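Local atomic coordinates of purine nucleoside phosphorylase (Bacillus licheniformis, PDB entry 6DZD), a protein that is probably a purine nucleoside phosphorylase of the YfiH/LACC1 family, cleaving adenosine and inosine with phosphate and also deaminating adenosine. Residues Met14-Glu19 and Met271-Leu276; Leu49-His54 and Ala126-Asp131; Tyr136-Asp139 and Leu144-Ile147. All coordinates share one frame; numbering follows the deposited sequence.

Interaction 1. Residues Met14-Glu19 and Met271-Leu276; sequences MLLIEE and MSFIGL
Met-14 and Leu-16 meet the far end of the Phe-273 ring. The methyl CE of Met-14 lies 3.5 Å from Phe-273 CZ. The Met-14 chain bends at both chi2 and chi3, which carries CE back to the ring, and the two side chains cross at about a right angle. Leu-16 comes in at the ring edge, near its plane, with CD2 3.9 Å from Phe-273 CZ. CG of Phe-273 sits between the backbone N and the carbonyl carbon, and this chi1 of 55° brings CZ up to the side chains of Met-14 and Leu-16. The close part of the contact is the CZ end of the ring, met by two methyl groups. Met-14 is buried, and Leu-73 also packs on it. The other side is looser. Leu-16 is partly exposed, and Glu-18 and Glu-19 are exposed and do not touch 271-276. The strand axes stay 9.4 Å apart at an angle of 41°, too far for direct backbone pairing. The reason is the strand 30-35, which runs between them in the same mixed sheet and pairs antiparallel with both. On its other side, 14-17 is bordered by the strand 7-10.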
# COMPACT_ATOMS: atom_id res chain seq x y z
N MET A 14 12.36 -3.00 8.58
CA MET A 14 11.73 -3.70 7.48
C MET A 14 10.76 -4.78 7.93
O MET A 14 11.07 -5.59 8.81
CB MET A 14 12.76 -4.37 6.58
CG MET A 14 13.96 -3.52 6.20
SD MET A 14 13.43 -2.33 4.96
CE MET A 14 13.25 -3.45 3.57
N LEU A 15 9.61 -4.83 7.27
CA LEU A 15 8.72 -5.99 7.30
C LEU A 15 8.72 -6.61 5.91
O LEU A 15 8.41 -5.92 4.93
CB LEU A 15 7.30 -5.59 7.71
CG LEU A 15 7.09 -5.33 9.19
CD1 LEU A 15 5.86 -4.48 9.40
CD2 LEU A 15 6.97 -6.66 9.90
N LEU A 16 9.01 -7.91 5.82
CA LEU A 16 9.21 -8.57 4.54
C LEU A 16 8.22 -9.70 4.33
O LEU A 16 8.04 -10.54 5.21
CB LEU A 16 10.64 -9.14 4.44
CG LEU A 16 11.75 -8.10 4.33
CD1 LEU A 16 13.11 -8.73 4.38
CD2 LEU A 16 11.57 -7.27 3.03
N ILE A 17 7.61 -9.73 3.14
CA ILE A 17 6.71 -10.82 2.76
C ILE A 17 7.54 -12.06 2.40
O ILE A 17 8.12 -12.15 1.31
CB ILE A 17 5.79 -10.40 1.61
CG1 ILE A 17 4.87 -9.29 2.10
CG2 ILE A 17 4.96 -11.58 1.14
CD1 ILE A 17 4.30 -8.37 1.03
N GLU A 18 7.53 -13.05 3.29
CA GLU A 18 8.48 -14.15 3.20
C GLU A 18 8.19 -15.05 2.00
O GLU A 18 9.07 -15.28 1.16
CB GLU A 18 8.49 -14.95 4.49
CG GLU A 18 9.78 -15.67 4.71
CD GLU A 18 9.94 -16.09 6.13
OE1 GLU A 18 9.04 -15.78 6.94
OE2 GLU A 18 10.96 -16.74 6.45
N GLU A 19 6.95 -15.55 1.89
CA GLU A 19 6.63 -16.61 0.92
C GLU A 19 6.94 -16.20 -0.51
O GLU A 19 7.21 -17.06 -1.35
CB GLU A 19 5.16 -17.00 1.04
N MET A 271 6.35 3.02 3.72
CA MET A 271 6.16 2.74 2.31
C MET A 271 6.07 1.23 2.07
O MET A 271 6.69 0.43 2.78
CB MET A 271 7.28 3.35 1.45
CG MET A 271 8.61 2.72 1.64
SD MET A 271 9.82 3.53 0.63
CE MET A 271 11.18 2.37 0.62
N SER A 272 5.23 0.85 1.11
CA SER A 272 5.26 -0.50 0.57
C SER A 272 6.13 -0.50 -0.68
O SER A 272 6.24 0.50 -1.39
CB SER A 272 3.84 -1.00 0.27
OG SER A 272 3.27 -0.39 -0.85
N PHE A 273 6.77 -1.64 -0.94
CA PHE A 273 7.68 -1.78 -2.06
C PHE A 273 7.59 -3.19 -2.60
O PHE A 273 7.38 -4.15 -1.85
CB PHE A 273 9.12 -1.47 -1.66
CG PHE A 273 9.59 -2.28 -0.52
CD1 PHE A 273 10.14 -3.54 -0.72
CD2 PHE A 273 9.44 -1.82 0.77
CE1 PHE A 273 10.54 -4.30 0.33
CE2 PHE A 273 9.83 -2.58 1.84
CZ PHE A 273 10.40 -3.81 1.62
N ILE A 274 7.77 -3.33 -3.91
CA ILE A 274 7.81 -4.64 -4.54
C ILE A 274 8.63 -4.53 -5.82
O ILE A 274 8.70 -3.47 -6.44
CB ILE A 274 6.38 -5.19 -4.81
CG1 ILE A 274 6.43 -6.70 -5.04
CG2 ILE A 274 5.73 -4.46 -6.00
CD1 ILE A 274 5.08 -7.35 -5.22
N GLY A 275 9.30 -5.62 -6.17
CA GLY A 275 10.10 -5.66 -7.38
C GLY A 275 10.63 -7.05 -7.63
O GLY A 275 10.69 -7.89 -6.73
N LEU A 276 11.01 -7.28 -8.88
CA LEU A 276 11.60 -8.53 -9.34
C LEU A 276 13.09 -8.29 -9.57
O LEU A 276 13.48 -7.22 -10.04
CB LEU A 276 10.94 -9.02 -10.62
CG LEU A 276 9.43 -9.30 -10.54
CD1 LEU A 276 8.69 -8.70 -11.74
CD2 LEU A 276 9.16 -10.79 -10.45

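Interaction 2. Residues Leu49-His54 and Ala126-Asp131; sequences LNTGLH and ALCFAD
Cys-128 packs its SG against Thr-51 and Gly-52. SG lies 3.8 Å from the carbonyl O of Thr-51 and 4.0 Å from Thr-51 OG1. The CA of Gly-52 is close as well, 4.2 Å from Cys-128 SG. A chi1 of -70° sets SG beside its own backbone N, opposite the carbonyl carbon, which places it against Thr-51 O and OG1. These are packing contacts. The polar atoms of Thr-51 have other partners: its OG1 bonds to the carbonyl O of Arg-269, and its O accepts from Arg-66 NE on the helix 59-72. The loop itself, which lies between the strand 30-35 and the helix 59-72, is shaped by an Asx turn from Asn-50 to Gly-52. Asn-50 OD1 accepts from Gly-52 N at 3.0 Å, in a nearly straight bond (173°), with the donor well above the plane of the side-chain carbonyl. A weak return bond runs from Asn-50 ND2 to Gly-52 O. Asn-50 is held further by Asp-57, which bonds to ND2, and by the backbone N of Arg-269, which bonds to OD1. His-54, which is partly exposed, adds a further contact. Its CE1 lies 4.0 Å from Cys-128 CB, which sits at the ring edge, near the ring plane. Cys-128 SG is also on the edge side, 5.5 Å from the centroid of the His-54 ring. On the strand side, Cys-128 N donates to Gln-85 OE1.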
# COMPACT_ATOMS: atom_id res chain seq x y z
N LEU A 49 11.69 6.98 10.60
CA LEU A 49 11.91 6.52 9.22
C LEU A 49 10.81 7.02 8.29
O LEU A 49 10.10 6.25 7.63
CB LEU A 49 12.02 5.00 9.17
CG LEU A 49 12.63 4.51 7.85
CD1 LEU A 49 14.14 4.80 7.81
CD2 LEU A 49 12.33 3.04 7.57
N ASN A 50 10.69 8.33 8.20
CA ASN A 50 9.71 8.89 7.28
C ASN A 50 10.18 8.72 5.85
O ASN A 50 11.34 8.98 5.53
CB ASN A 50 9.48 10.37 7.56
CG ASN A 50 8.55 10.96 6.55
OD1 ASN A 50 7.60 10.31 6.11
ND2 ASN A 50 8.83 12.19 6.14
N THR A 51 9.27 8.26 4.99
CA THR A 51 9.60 8.05 3.58
C THR A 51 8.83 8.94 2.63
O THR A 51 8.99 8.80 1.41
CB THR A 51 9.36 6.58 3.21
OG1 THR A 51 7.98 6.31 3.40
CG2 THR A 51 10.18 5.65 4.10
N GLY A 52 8.00 9.85 3.13
CA GLY A 52 7.23 10.73 2.27
C GLY A 52 7.95 12.05 2.06
O GLY A 52 8.43 12.67 3.01
N LEU A 53 8.03 12.45 0.79
CA LEU A 53 8.55 13.75 0.43
C LEU A 53 7.45 14.80 0.37
O LEU A 53 7.73 15.96 0.08
CB LEU A 53 9.28 13.69 -0.92
CG LEU A 53 10.66 13.02 -1.01
CD1 LEU A 53 11.12 12.87 -2.48
CD2 LEU A 53 11.69 13.79 -0.18
N HIS A 54 6.21 14.42 0.65
CA HIS A 54 5.08 15.31 0.49
C HIS A 54 4.43 15.69 1.83
O HIS A 54 3.27 16.11 1.85
CB HIS A 54 4.05 14.66 -0.44
CG HIS A 54 3.52 13.36 0.09
ND1 HIS A 54 4.33 12.26 0.30
CD2 HIS A 54 2.28 13.00 0.47
CE1 HIS A 54 3.59 11.27 0.78
NE2 HIS A 54 2.35 11.69 0.89
N ALA A 126 7.02 1.78 -5.36
CA ALA A 126 6.91 2.27 -3.98
C ALA A 126 5.71 3.18 -3.75
O ALA A 126 5.55 4.19 -4.45
CB ALA A 126 8.21 3.00 -3.58
N LEU A 127 4.90 2.86 -2.72
CA LEU A 127 3.76 3.68 -2.30
C LEU A 127 3.82 4.02 -0.80
O LEU A 127 4.27 3.21 0.02
CB LEU A 127 2.40 3.00 -2.64
CG LEU A 127 2.19 2.86 -4.16
CD1 LEU A 127 1.05 1.89 -4.52
CD2 LEU A 127 2.02 4.22 -4.87
N CYS A 128 3.40 5.23 -0.47
CA CYS A 128 3.50 5.77 0.88
C CYS A 128 2.20 5.58 1.66
O CYS A 128 1.11 5.61 1.08
CB CYS A 128 3.90 7.24 0.85
SG CYS A 128 5.60 7.40 0.31
N PHE A 129 2.34 5.29 2.95
CA PHE A 129 1.22 4.88 3.78
C PHE A 129 1.37 5.38 5.19
O PHE A 129 2.49 5.53 5.69
CB PHE A 129 1.09 3.36 3.79
CG PHE A 129 0.66 2.79 2.48
CD1 PHE A 129 -0.69 2.66 2.19
CD2 PHE A 129 1.59 2.39 1.55
CE1 PHE A 129 -1.08 2.13 0.98
CE2 PHE A 129 1.19 1.86 0.35
CZ PHE A 129 -0.14 1.73 0.07
N ALA A 130 0.24 5.70 5.82
CA ALA A 130 0.22 6.01 7.24
C ALA A 130 -1.19 5.83 7.78
O ALA A 130 -1.62 6.65 8.60
CB ALA A 130 0.73 7.43 7.49
N ASP A 131 -1.90 4.78 7.31
CA ASP A 131 -3.25 4.37 7.71
C ASP A 131 -4.02 3.73 6.54
O ASP A 131 -4.76 2.76 6.75
CB ASP A 131 -4.09 5.51 8.26
CG ASP A 131 -3.95 5.66 9.76
OD1 ASP A 131 -3.41 4.73 10.40
OD2 ASP A 131 -4.35 6.72 10.29

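Interaction 3. Residues Tyr136-Asp139 and Leu144-Ile147; sequences YFYD and LVGI
Gly-146 N donates to Phe-137 O at 2.8 Å, the shortest hydrogen bond between the two strands. The strands form an antiparallel beta hairpin, and Phe-137 with Gly-146 is one of its hydrogen-bonded pairs. Asp-139 and Leu-144 are the hydrogen-bonded pair next to the turn. Asp-139 N donates to Leu-144 O at 2.9 Å, in the carbonyl plane and with an N-H...O angle of 163°. A return bond from Leu-144 N to Asp-139 O, at 3.2 Å, closes the pair. Leu-144 O also takes a CA-H...O contact from Tyr-138, and it lies at the edge of the Tyr-138 ring, in the ring plane, beside CD1. The carboxylate of Asp-139 also works at the turn: OD1 accepts from Val-141 N and Arg-142 N, while OD2 bonds to Ser-173 OG. Phe-137, Asp-139 and Leu-144 share one face of the sheet, where Trp-167 of the helix 159-169 packs on all three. Tyr-136, Tyr-138, Val-145 and Ile-147 occupy the other. CG of Tyr-138 lies opposite its backbone N (chi1 176°), and the ring crosses Val-145 at a slant, Tyr-138 CD1 to Val-145 CG1 4.0 Å. The rings of Tyr-138 and Trp-20 also meet, with planes at about 50°. With an alanine in place of Tyr-138, Val-145 CG1 and the ring of Trp-20 would probably each lose a packing partner, leaving a gap on this face. Tyr-136 bonds through OH to the carbonyl O of Gly-33, and its CD2 lies 3.8 Å from Ile-147 CG2.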
# COMPACT_ATOMS: atom_id res chain seq x y z
N TYR A 136 -0.84 -5.74 -2.30
CA TYR A 136 0.23 -6.31 -3.10
C TYR A 136 -0.37 -7.31 -4.09
O TYR A 136 -1.37 -7.96 -3.82
CB TYR A 136 1.28 -7.00 -2.24
CG TYR A 136 1.94 -6.12 -1.20
CD1 TYR A 136 1.27 -5.75 -0.04
CD2 TYR A 136 3.26 -5.70 -1.35
CE1 TYR A 136 1.88 -4.96 0.94
CE2 TYR A 136 3.88 -4.91 -0.38
CZ TYR A 136 3.17 -4.54 0.77
OH TYR A 136 3.74 -3.77 1.75
N PHE A 137 0.26 -7.42 -5.25
CA PHE A 137 -0.24 -8.29 -6.30
C PHE A 137 0.93 -9.03 -6.90
O PHE A 137 1.93 -8.41 -7.28
CB PHE A 137 -0.95 -7.50 -7.40
CG PHE A 137 -2.11 -6.68 -6.93
CD1 PHE A 137 -1.91 -5.43 -6.35
CD2 PHE A 137 -3.41 -7.14 -7.11
CE1 PHE A 137 -2.98 -4.67 -5.94
CE2 PHE A 137 -4.49 -6.40 -6.72
CZ PHE A 137 -4.28 -5.16 -6.13
N TYR A 138 0.80 -10.34 -7.05
CA TYR A 138 1.87 -11.12 -7.64
C TYR A 138 1.27 -12.24 -8.48
O TYR A 138 0.46 -13.02 -7.98
CB TYR A 138 2.78 -11.69 -6.56
CG TYR A 138 3.86 -12.58 -7.09
CD1 TYR A 138 4.47 -12.32 -8.32
CD2 TYR A 138 4.27 -13.69 -6.37
CE1 TYR A 138 5.46 -13.15 -8.80
CE2 TYR A 138 5.26 -14.52 -6.85
CZ TYR A 138 5.85 -14.25 -8.06
OH TYR A 138 6.83 -15.08 -8.50
N ASP A 139 1.66 -12.29 -9.75
CA ASP A 139 1.32 -13.40 -10.64
C ASP A 139 2.59 -14.18 -10.96
O ASP A 139 3.40 -13.74 -11.79
CB ASP A 139 0.67 -12.88 -11.93
CG ASP A 139 0.19 -14.01 -12.84
OD1 ASP A 139 0.65 -15.16 -12.70
OD2 ASP A 139 -0.64 -13.72 -13.73
N LEU A 144 4.39 -10.87 -12.80
CA LEU A 144 3.94 -9.52 -12.58
C LEU A 144 3.92 -9.23 -11.09
O LEU A 144 3.46 -10.06 -10.29
CB LEU A 144 2.54 -9.28 -13.15
CG LEU A 144 2.38 -9.23 -14.67
CD1 LEU A 144 0.89 -9.29 -15.03
CD2 LEU A 144 3.03 -7.98 -15.25
N VAL A 145 4.40 -8.06 -10.73
CA VAL A 145 4.31 -7.57 -9.37
C VAL A 145 3.59 -6.22 -9.42
O VAL A 145 3.75 -5.46 -10.38
CB VAL A 145 5.70 -7.46 -8.70
CG1 VAL A 145 6.31 -8.82 -8.51
CG2 VAL A 145 6.65 -6.58 -9.51
N GLY A 146 2.78 -5.95 -8.41
CA GLY A 146 2.06 -4.70 -8.37
C GLY A 146 1.77 -4.26 -6.96
O GLY A 146 1.77 -5.07 -6.02
N ILE A 147 1.52 -2.96 -6.80
CA ILE A 147 1.08 -2.41 -5.52
C ILE A 147 0.07 -1.31 -5.77
O ILE A 147 0.17 -0.55 -6.75
CB ILE A 147 2.25 -1.87 -4.66
CG1 ILE A 147 3.09 -0.84 -5.43
CG2 ILE A 147 3.13 -3.03 -4.09
CD1 ILE A 147 4.16 -0.20 -4.59

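In the fold
Strand 270-276 connects all three contacts. It pairs with strand 124-129 of interaction 2, where Ser-272 N lies 2.8 Å from Leu-127 O, a probable hydrogen bond. Ser-272, Ile-274 and Leu-276 pack on the hairpin of interaction 3. One six-stranded mixed sheet thus lies against another. The centre of interaction 1 is about 15 Å from that of interaction 2 and 11 Å from that of interaction 3; interactions 2 and 3 are about 19 Å apart. Cys-128 and Ile-147 lie near, without touching, Cys-132, His-149 and Asp-114, which are arranged like a Cys-His-Asp triad and may belong to the active site. The side chain of Leu-15 is about 12 Å from that of Cys-249, a zinc ligand.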